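Local structure of mRNA interferase (Mycobacterium tuberculosis, 6L2A) at residues Glu10-Ser15 with Ala94-Gly100; Val53-Ile59 with Val78-Ala84; Tyr63-Val67 with Gln109-Ala113. The protein probably acts as the toxin of a type II toxin-antitoxin pair, an RNA endonuclease of the PemK/MazF family that cleaves messenger RNA. The protein carries 6 engineered substitutions. All blocks are in the same frame, centred on the assembly; numbering follows the deposited sequence.

Contact 1 (Glu10-Ser15 with Ala94-Gly100); sequences EIWQVS and ALLRPIG. Engineered in segment 10-15: S15 (natural residue Asp). Engineered in segment 94-100: A94 (natural residue Arg).
Strands 10-14 and 95-100 run antiparallel, their axes 4.3 Å apart at closest and 144° between directions, and two classic beta bulges punctuate the pairing: I99 and G100 both face I11, L96 and R97 both face Q13. In the first, I11 O takes two amide hydrogens, from I99 N at 2.7 Å and G100 N at 3.2 Å; in the second, Q13 O accepts from L96 N and, weakly, from R97 N. Beyond the strand end, S15 N bonds to A94 O; S15 and A94 are both engineered. W12 dominates one face of the sheet. Its indole is sandwiched, with P98 CB over the centre of the six-membered ring, 3.9 Å from the centroid, and L95 CD1 over the opposite face, nearer the rim. W12 NE1 donates to E10 OE2 at 2.8 Å, nearly in the ring plane, a bond that ties the indole's rotation to its own strand. L95 CD2 also reaches V14 CG1 at 3.6 Å. On the other face Q13 and R97 lie alongside, pointing the same way; Q13 CB sits over the guanidinium, while Q13 OE1 is 3.5 Å from I99 CD1. The other carboxylate oxygen, E10 OE1, forms a salt bridge with R7. Strand 28-32 pairs with the far edge of strand 10-14, V32 and A30 touching W12 and V14, which leaves strand 10-14 between strands 28-32 and 95-101.

Contact 2 (Val53-Ile59 with Val78-Ala84); sequences VPVTSNI and VDCKAQA
T56 and Q83 cross at a slant on one face of the sheet: the T56 methyl CG2 meets Q83 OE1 at 3.2 Å, the glutamine chain being extended beyond CG. K81 runs past the same methyl, its CG 3.6 Å from T56 CG2. With CG placed between its backbone N and carbonyl carbon (chi1 61°) and the rest of the chain straight, K81 carries its ammonium along to the 57-59 loop. There K81 CE packs on N58 O, and a water bonded to K81 NZ donates weakly to N58 O; NZ also donates to K61 O and Q66 OE1, so the lysine is gripped from several sides. The opposite face is apolar. V55 spreads its two methyls over the partner strand: CG1, anti to the backbone N, presses on C80 CB at 3.4 Å, tighter than usual carbon contact, while CG2 turns to A82 CB. V53 CG1 also reaches A82 CB, at 3.8 Å, about a right angle round it from V55 CG2. At the loop end I59 CD1 slants across D79 CB, whose carboxylate is engaged by A71 N, and one water donates to both S57 O and D79 O, linking the two segments just beyond the paired strands. Beneath the side chains, T56 and K81 exchange two backbone bonds, and Q83 N gives a third, 2.9 Å long, to P54 O. An apolar face turned inward, with L114 of helix 104-117 on V53, and a polar outer face are what a curled antiparallel sheet of the SH3-like PemK/MazF fold presents.

Contact 3 (Tyr63-Val67 with Gln109-Ala113); sequences YPFQV and QLDEA
Apolar contact carries this junction, with V67 and A113 as its two points. V67 is directed at the helix and sets its two methyls against different residues of it: CG1, anti to the backbone N (chi1 -180°), meets Q109 CB at 3.7 Å, while CG2 lies 3.6 Å from L110 CA and also approaches L110 CD1 and A113 CB. Valine and glutamine cross at a slant, and the amide end of Q109 passes V67 CG1 as well, its NE2 at 3.8 Å. A113 CB, a single methyl aimed at the turn, packs against main chain instead of side chains: P64 O and F65 C are each 3.7 Å away. So small a residue lets the backbone of F65 come close to the helix, their CA atoms 4.3 Å apart. Within the turn Y63 CB lies over one face of the F65 ring, toward its rim. Polar bonds act within each segment and hold the surfaces in shape. The 63-66 segment is a type I beta turn closed by Q66 N to Y63 O, and Q66 OE1 accepts from Y63 N at 3.0 Å, from above the amide plane. That oxygen also has a partner outside the turn, and Q66 NE2 bonds to E85, so both ends of the amide are occupied on the side turned from the helix. D111 turns away to a salt bridge with R8 and packs on L120 of the second subunit. Across the boundary itself no hydrogen bond forms, so helix 104-117 is held here by apolar fit alone, methyl groups against backbone and aliphatic carbons.

How the contacts relate
All three contacts reach one curled antiparallel sheet. Contacts 2 and 3 are joined directly: strand 80-83, paired with 49-56 in contact 2, has strand 66-69 of contact 3 on its other edge, where A82 N lies 2.9 Å from V67 O in a probable hydrogen bond, and K81 NZ is 3.0 Å from Q66 OE1. Their centres are about 11 Å apart. Contact 1 touches neither; its centre is about 14 Å from that of contact 2 and about 20 Å from that of contact 3, which lies across the chain's centre. Strand 28-32 bridges contacts 1 and 2 by pairing with strands 10-14 and 49-56, and helix 104-117 follows strand 95-101 in the chain after a short link.

Contact 1 (Glu10-Ser15 with Ala94-Gly100)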
# COMPACT_ATOMS: atom_id res chain seq x y z
N GLU A 10 10.44 -5.42 -10.03
CA GLU A 10 10.01 -6.38 -11.04
C GLU A 10 8.53 -6.21 -11.34
O GLU A 10 7.74 -5.80 -10.48
CB GLU A 10 10.27 -7.81 -10.57
CG GLU A 10 11.73 -8.21 -10.53
CD GLU A 10 11.91 -9.69 -10.24
OE1 GLU A 10 12.97 -10.24 -10.62
OE2 GLU A 10 11.00 -10.30 -9.64
N ILE A 11 8.15 -6.53 -12.57
CA ILE A 11 6.77 -6.49 -13.02
C ILE A 11 6.26 -7.92 -13.12
O ILE A 11 6.84 -8.74 -13.85
CB ILE A 11 6.62 -5.76 -14.36
CG1 ILE A 11 7.13 -4.33 -14.22
CG2 ILE A 11 5.17 -5.77 -14.83
CD1 ILE A 11 7.19 -3.59 -15.51
N TRP A 12 5.20 -8.22 -12.38
CA TRP A 12 4.62 -9.55 -12.34
C TRP A 12 3.15 -9.49 -12.75
O TRP A 12 2.45 -8.51 -12.48
CB TRP A 12 4.71 -10.16 -10.93
CG TRP A 12 6.07 -10.67 -10.57
CD1 TRP A 12 7.20 -9.94 -10.38
CD2 TRP A 12 6.43 -12.04 -10.33
NE1 TRP A 12 8.25 -10.76 -10.05
CE2 TRP A 12 7.80 -12.06 -10.01
CE3 TRP A 12 5.72 -13.24 -10.36
CZ2 TRP A 12 8.48 -13.24 -9.73
CZ3 TRP A 12 6.40 -14.42 -10.08
CH2 TRP A 12 7.77 -14.40 -9.76
N GLN A 13 2.69 -10.55 -13.40
CA GLN A 13 1.27 -10.78 -13.54
C GLN A 13 0.75 -11.32 -12.21
O GLN A 13 1.30 -12.28 -11.67
CB GLN A 13 0.99 -11.77 -14.67
CG GLN A 13 -0.48 -11.90 -15.04
CD GLN A 13 -0.99 -10.72 -15.86
OE1 GLN A 13 -0.28 -9.73 -16.06
NE2 GLN A 13 -2.21 -10.83 -16.36
N VAL A 14 -0.29 -10.68 -11.67
CA VAL A 14 -0.78 -11.01 -10.34
C VAL A 14 -2.29 -11.19 -10.39
O VAL A 14 -2.98 -10.64 -11.26
CB VAL A 14 -0.40 -9.95 -9.28
CG1 VAL A 14 1.10 -9.74 -9.24
CG2 VAL A 14 -1.12 -8.63 -9.56
N SER A 15 -2.80 -11.96 -9.43
CA SER A 15 -4.24 -12.13 -9.26
C SER A 15 -4.72 -11.13 -8.21
O SER A 15 -4.30 -11.18 -7.05
CB SER A 15 -4.57 -13.56 -8.83
OG SER A 15 -5.91 -13.66 -8.39
N ALA A 94 -0.60 -15.39 -4.99
CA ALA A 94 -1.22 -14.60 -6.04
C ALA A 94 -0.23 -14.14 -7.09
O ALA A 94 -0.65 -13.57 -8.11
CB ALA A 94 -1.94 -13.39 -5.44
N LEU A 95 1.07 -14.34 -6.87
CA LEU A 95 2.07 -14.08 -7.90
C LEU A 95 2.00 -15.18 -8.95
O LEU A 95 2.20 -16.36 -8.63
CB LEU A 95 3.47 -14.01 -7.28
CG LEU A 95 3.92 -12.71 -6.62
CD1 LEU A 95 5.36 -12.84 -6.15
CD2 LEU A 95 3.77 -11.54 -7.57
N LEU A 96 1.72 -14.81 -10.19
CA LEU A 96 1.51 -15.78 -11.26
C LEU A 96 2.76 -16.00 -12.09
O LEU A 96 3.27 -17.12 -12.17
CB LEU A 96 0.33 -15.34 -12.14
CG LEU A 96 -0.97 -15.15 -11.35
CD1 LEU A 96 -2.08 -14.55 -12.19
CD2 LEU A 96 -1.42 -16.46 -10.73
N ARG A 97 3.29 -14.94 -12.70
CA ARG A 97 4.48 -15.07 -13.53
C ARG A 97 5.16 -13.71 -13.64
O ARG A 97 4.48 -12.68 -13.59
CB ARG A 97 4.12 -15.60 -14.93
CG ARG A 97 3.46 -14.57 -15.83
CD ARG A 97 2.78 -15.20 -17.03
NE ARG A 97 1.69 -14.36 -17.52
CZ ARG A 97 1.85 -13.33 -18.34
NH1 ARG A 97 3.07 -13.02 -18.79
NH2 ARG A 97 0.81 -12.61 -18.73
N PRO A 98 6.48 -13.68 -13.76
CA PRO A 98 7.17 -12.41 -14.00
C PRO A 98 7.09 -12.00 -15.45
O PRO A 98 7.11 -12.83 -16.37
CB PRO A 98 8.62 -12.73 -13.60
CG PRO A 98 8.77 -14.18 -13.90
CD PRO A 98 7.42 -14.81 -13.63
N ILE A 99 6.99 -10.69 -15.66
CA ILE A 99 6.87 -10.11 -16.99
C ILE A 99 8.11 -9.33 -17.38
O ILE A 99 8.57 -9.41 -18.52
CB ILE A 99 5.61 -9.22 -17.07
CG1 ILE A 99 4.35 -10.06 -16.86
CG2 ILE A 99 5.55 -8.47 -18.40
CD1 ILE A 99 3.09 -9.24 -16.73
N GLY A 100 8.69 -8.58 -16.44
CA GLY A 100 9.87 -7.80 -16.71
C GLY A 100 10.29 -6.98 -15.51
O GLY A 100 10.14 -7.42 -14.36

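Contact 2 (Val53-Ile59 with Val78-Ala84)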
# COMPACT_ATOMS: atom_id res chain seq x y z
N VAL A 53 2.16 -2.51 -6.89
CA VAL A 53 1.51 -1.33 -7.47
C VAL A 53 0.95 -1.72 -8.83
O VAL A 53 1.72 -2.03 -9.75
CB VAL A 53 2.48 -0.15 -7.56
CG1 VAL A 53 1.92 0.93 -8.45
CG2 VAL A 53 2.78 0.40 -6.18
N PRO A 54 -0.37 -1.73 -9.01
CA PRO A 54 -0.94 -2.16 -10.29
C PRO A 54 -0.57 -1.22 -11.43
O PRO A 54 -0.32 -0.03 -11.23
CB PRO A 54 -2.45 -2.14 -10.03
CG PRO A 54 -2.59 -2.22 -8.55
CD PRO A 54 -1.41 -1.48 -8.00
N VAL A 55 -0.57 -1.78 -12.63
CA VAL A 55 -0.14 -1.09 -13.84
C VAL A 55 -1.28 -1.16 -14.85
O VAL A 55 -1.94 -2.19 -14.98
CB VAL A 55 1.16 -1.71 -14.39
CG1 VAL A 55 1.42 -1.26 -15.79
CG2 VAL A 55 2.33 -1.35 -13.49
N THR A 56 -1.52 -0.05 -15.56
CA THR A 56 -2.58 0.03 -16.55
C THR A 56 -2.04 0.63 -17.85
O THR A 56 -1.08 1.41 -17.84
CB THR A 56 -3.77 0.87 -16.06
OG1 THR A 56 -4.73 1.01 -17.12
CG2 THR A 56 -3.30 2.25 -15.63
N SER A 57 -2.68 0.27 -18.96
CA SER A 57 -2.27 0.73 -20.28
C SER A 57 -2.95 2.03 -20.70
O SER A 57 -2.64 2.54 -21.78
CB SER A 57 -2.56 -0.36 -21.32
OG SER A 57 -3.91 -0.79 -21.26
N ASN A 58 -3.85 2.57 -19.89
CA ASN A 58 -4.48 3.85 -20.18
C ASN A 58 -3.60 4.96 -19.61
O ASN A 58 -3.55 5.15 -18.40
CB ASN A 58 -5.89 3.92 -19.60
CG ASN A 58 -6.61 5.20 -19.99
OD1 ASN A 58 -6.45 5.71 -21.10
ND2 ASN A 58 -7.40 5.74 -19.07
N ILE A 59 -2.91 5.69 -20.49
CA ILE A 59 -1.97 6.71 -20.06
C ILE A 59 -2.46 8.09 -20.49
O ILE A 59 -1.65 9.00 -20.72
CB ILE A 59 -0.56 6.44 -20.62
CG1 ILE A 59 -0.61 6.30 -22.14
CG2 ILE A 59 0.03 5.19 -19.99
CD1 ILE A 59 0.76 6.18 -22.79
N VAL A 78 3.03 -2.12 -24.44
CA VAL A 78 2.60 -0.73 -24.60
C VAL A 78 3.13 0.08 -23.44
O VAL A 78 3.43 -0.47 -22.37
CB VAL A 78 1.06 -0.61 -24.66
CG1 VAL A 78 0.55 -0.99 -26.02
CG2 VAL A 78 0.42 -1.48 -23.59
N ASP A 79 3.26 1.39 -23.64
CA ASP A 79 3.52 2.27 -22.52
C ASP A 79 2.39 2.14 -21.51
O ASP A 79 1.21 2.06 -21.87
CB ASP A 79 3.66 3.72 -22.97
CG ASP A 79 4.94 3.98 -23.74
OD1 ASP A 79 5.81 3.09 -23.74
OD2 ASP A 79 5.08 5.07 -24.34
N CYS A 80 2.76 2.09 -20.23
CA CYS A 80 1.80 1.89 -19.17
C CYS A 80 2.13 2.85 -18.04
O CYS A 80 3.17 3.52 -18.05
CB CYS A 80 1.81 0.44 -18.68
SG CYS A 80 1.16 -0.78 -19.84
N LYS A 81 1.26 2.92 -17.05
CA LYS A 81 1.54 3.71 -15.87
C LYS A 81 1.29 2.89 -14.62
O LYS A 81 0.30 2.16 -14.52
CB LYS A 81 0.70 5.01 -15.83
CG LYS A 81 -0.80 4.83 -15.79
CD LYS A 81 -1.49 6.17 -15.62
CE LYS A 81 -2.98 6.01 -15.37
NZ LYS A 81 -3.69 7.32 -15.40
N ALA A 82 2.24 2.96 -13.68
CA ALA A 82 2.05 2.38 -12.36
C ALA A 82 1.18 3.32 -11.54
O ALA A 82 1.40 4.53 -11.53
CB ALA A 82 3.40 2.16 -11.68
N GLN A 83 0.18 2.76 -10.86
CA GLN A 83 -0.80 3.53 -10.11
C GLN A 83 -0.53 3.32 -8.62
O GLN A 83 -1.04 2.38 -8.01
CB GLN A 83 -2.22 3.11 -10.48
CG GLN A 83 -2.53 3.18 -11.96
CD GLN A 83 -3.95 2.74 -12.27
OE1 GLN A 83 -4.19 1.59 -12.63
NE2 GLN A 83 -4.89 3.66 -12.11
N ALA A 84 0.29 4.20 -8.04
CA ALA A 84 0.62 4.07 -6.62
C ALA A 84 -0.59 4.24 -5.72
O ALA A 84 -0.58 3.72 -4.60
CB ALA A 84 1.70 5.09 -6.23
O HOH W 1 -0.64 2.81 -23.77
O HOH W 2 -5.17 7.88 -18.00

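Contact 3 (Tyr63-Val67 with Gln109-Ala113)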
# COMPACT_ATOMS: atom_id res chain seq x y z
N TYR A 63 -1.01 11.19 -13.41
CA TYR A 63 -0.99 12.03 -12.23
C TYR A 63 0.33 11.88 -11.48
O TYR A 63 1.09 10.94 -11.72
CB TYR A 63 -2.17 11.67 -11.33
CG TYR A 63 -3.49 12.22 -11.85
CD1 TYR A 63 -4.33 11.44 -12.62
CD2 TYR A 63 -3.87 13.52 -11.56
CE1 TYR A 63 -5.53 11.94 -13.10
CE2 TYR A 63 -5.06 14.03 -12.03
CZ TYR A 63 -5.89 13.24 -12.80
OH TYR A 63 -7.08 13.74 -13.27
N PRO A 64 0.65 12.81 -10.57
CA PRO A 64 1.96 12.75 -9.89
C PRO A 64 2.10 11.56 -8.95
O PRO A 64 3.23 11.25 -8.55
CB PRO A 64 2.03 14.07 -9.12
CG PRO A 64 0.93 14.91 -9.65
CD PRO A 64 -0.12 13.99 -10.13
N PHE A 65 1.00 10.92 -8.56
CA PHE A 65 1.05 9.67 -7.81
C PHE A 65 1.08 8.45 -8.73
O PHE A 65 0.82 7.33 -8.28
CB PHE A 65 -0.13 9.58 -6.84
CG PHE A 65 -1.45 9.97 -7.44
CD1 PHE A 65 -2.23 9.04 -8.10
CD2 PHE A 65 -1.91 11.28 -7.34
CE1 PHE A 65 -3.45 9.40 -8.65
CE2 PHE A 65 -3.13 11.64 -7.89
CZ PHE A 65 -3.90 10.70 -8.54
N GLN A 66 1.39 8.66 -10.01
CA GLN A 66 1.51 7.60 -10.99
C GLN A 66 2.78 7.83 -11.80
O GLN A 66 3.29 8.95 -11.88
CB GLN A 66 0.29 7.55 -11.92
CG GLN A 66 -1.04 7.51 -11.17
CD GLN A 66 -2.23 7.78 -12.07
OE1 GLN A 66 -2.10 8.44 -13.10
NE2 GLN A 66 -3.40 7.28 -11.68
N VAL A 67 3.31 6.76 -12.39
CA VAL A 67 4.60 6.81 -13.08
C VAL A 67 4.46 6.16 -14.44
O VAL A 67 4.06 4.99 -14.54
CB VAL A 67 5.72 6.13 -12.27
CG1 VAL A 67 7.04 6.21 -13.03
CG2 VAL A 67 5.86 6.78 -10.90
N GLN A 109 11.34 7.18 -9.59
CA GLN A 109 10.11 7.92 -9.78
C GLN A 109 8.96 7.30 -8.99
O GLN A 109 8.15 8.01 -8.39
CB GLN A 109 9.76 8.00 -11.26
CG GLN A 109 10.49 9.08 -12.03
CD GLN A 109 10.03 9.18 -13.47
OE1 GLN A 109 9.54 10.23 -13.91
NE2 GLN A 109 10.16 8.09 -14.21
N LEU A 110 8.88 5.97 -8.99
CA LEU A 110 7.83 5.30 -8.23
C LEU A 110 8.01 5.51 -6.73
O LEU A 110 7.02 5.61 -6.00
CB LEU A 110 7.80 3.81 -8.56
CG LEU A 110 6.65 2.98 -7.99
CD1 LEU A 110 5.31 3.67 -8.23
CD2 LEU A 110 6.66 1.60 -8.61
N ASP A 111 9.26 5.58 -6.26
CA ASP A 111 9.49 5.93 -4.86
C ASP A 111 8.87 7.29 -4.52
O ASP A 111 8.23 7.45 -3.48
CB ASP A 111 10.98 5.94 -4.54
CG ASP A 111 11.62 4.57 -4.63
OD1 ASP A 111 10.88 3.56 -4.68
OD2 ASP A 111 12.86 4.50 -4.64
N GLU A 112 9.06 8.28 -5.40
CA GLU A 112 8.51 9.60 -5.15
C GLU A 112 6.98 9.59 -5.22
O GLU A 112 6.32 10.27 -4.43
CB GLU A 112 9.08 10.61 -6.14
CG GLU A 112 10.55 10.92 -5.91
CD GLU A 112 10.78 11.59 -4.57
OE1 GLU A 112 10.12 12.60 -4.28
OE2 GLU A 112 11.63 11.09 -3.80
N ALA A 113 6.42 8.83 -6.16
CA ALA A 113 4.96 8.74 -6.26
C ALA A 113 4.37 8.06 -5.03
O ALA A 113 3.30 8.45 -4.55
CB ALA A 113 4.57 7.98 -7.53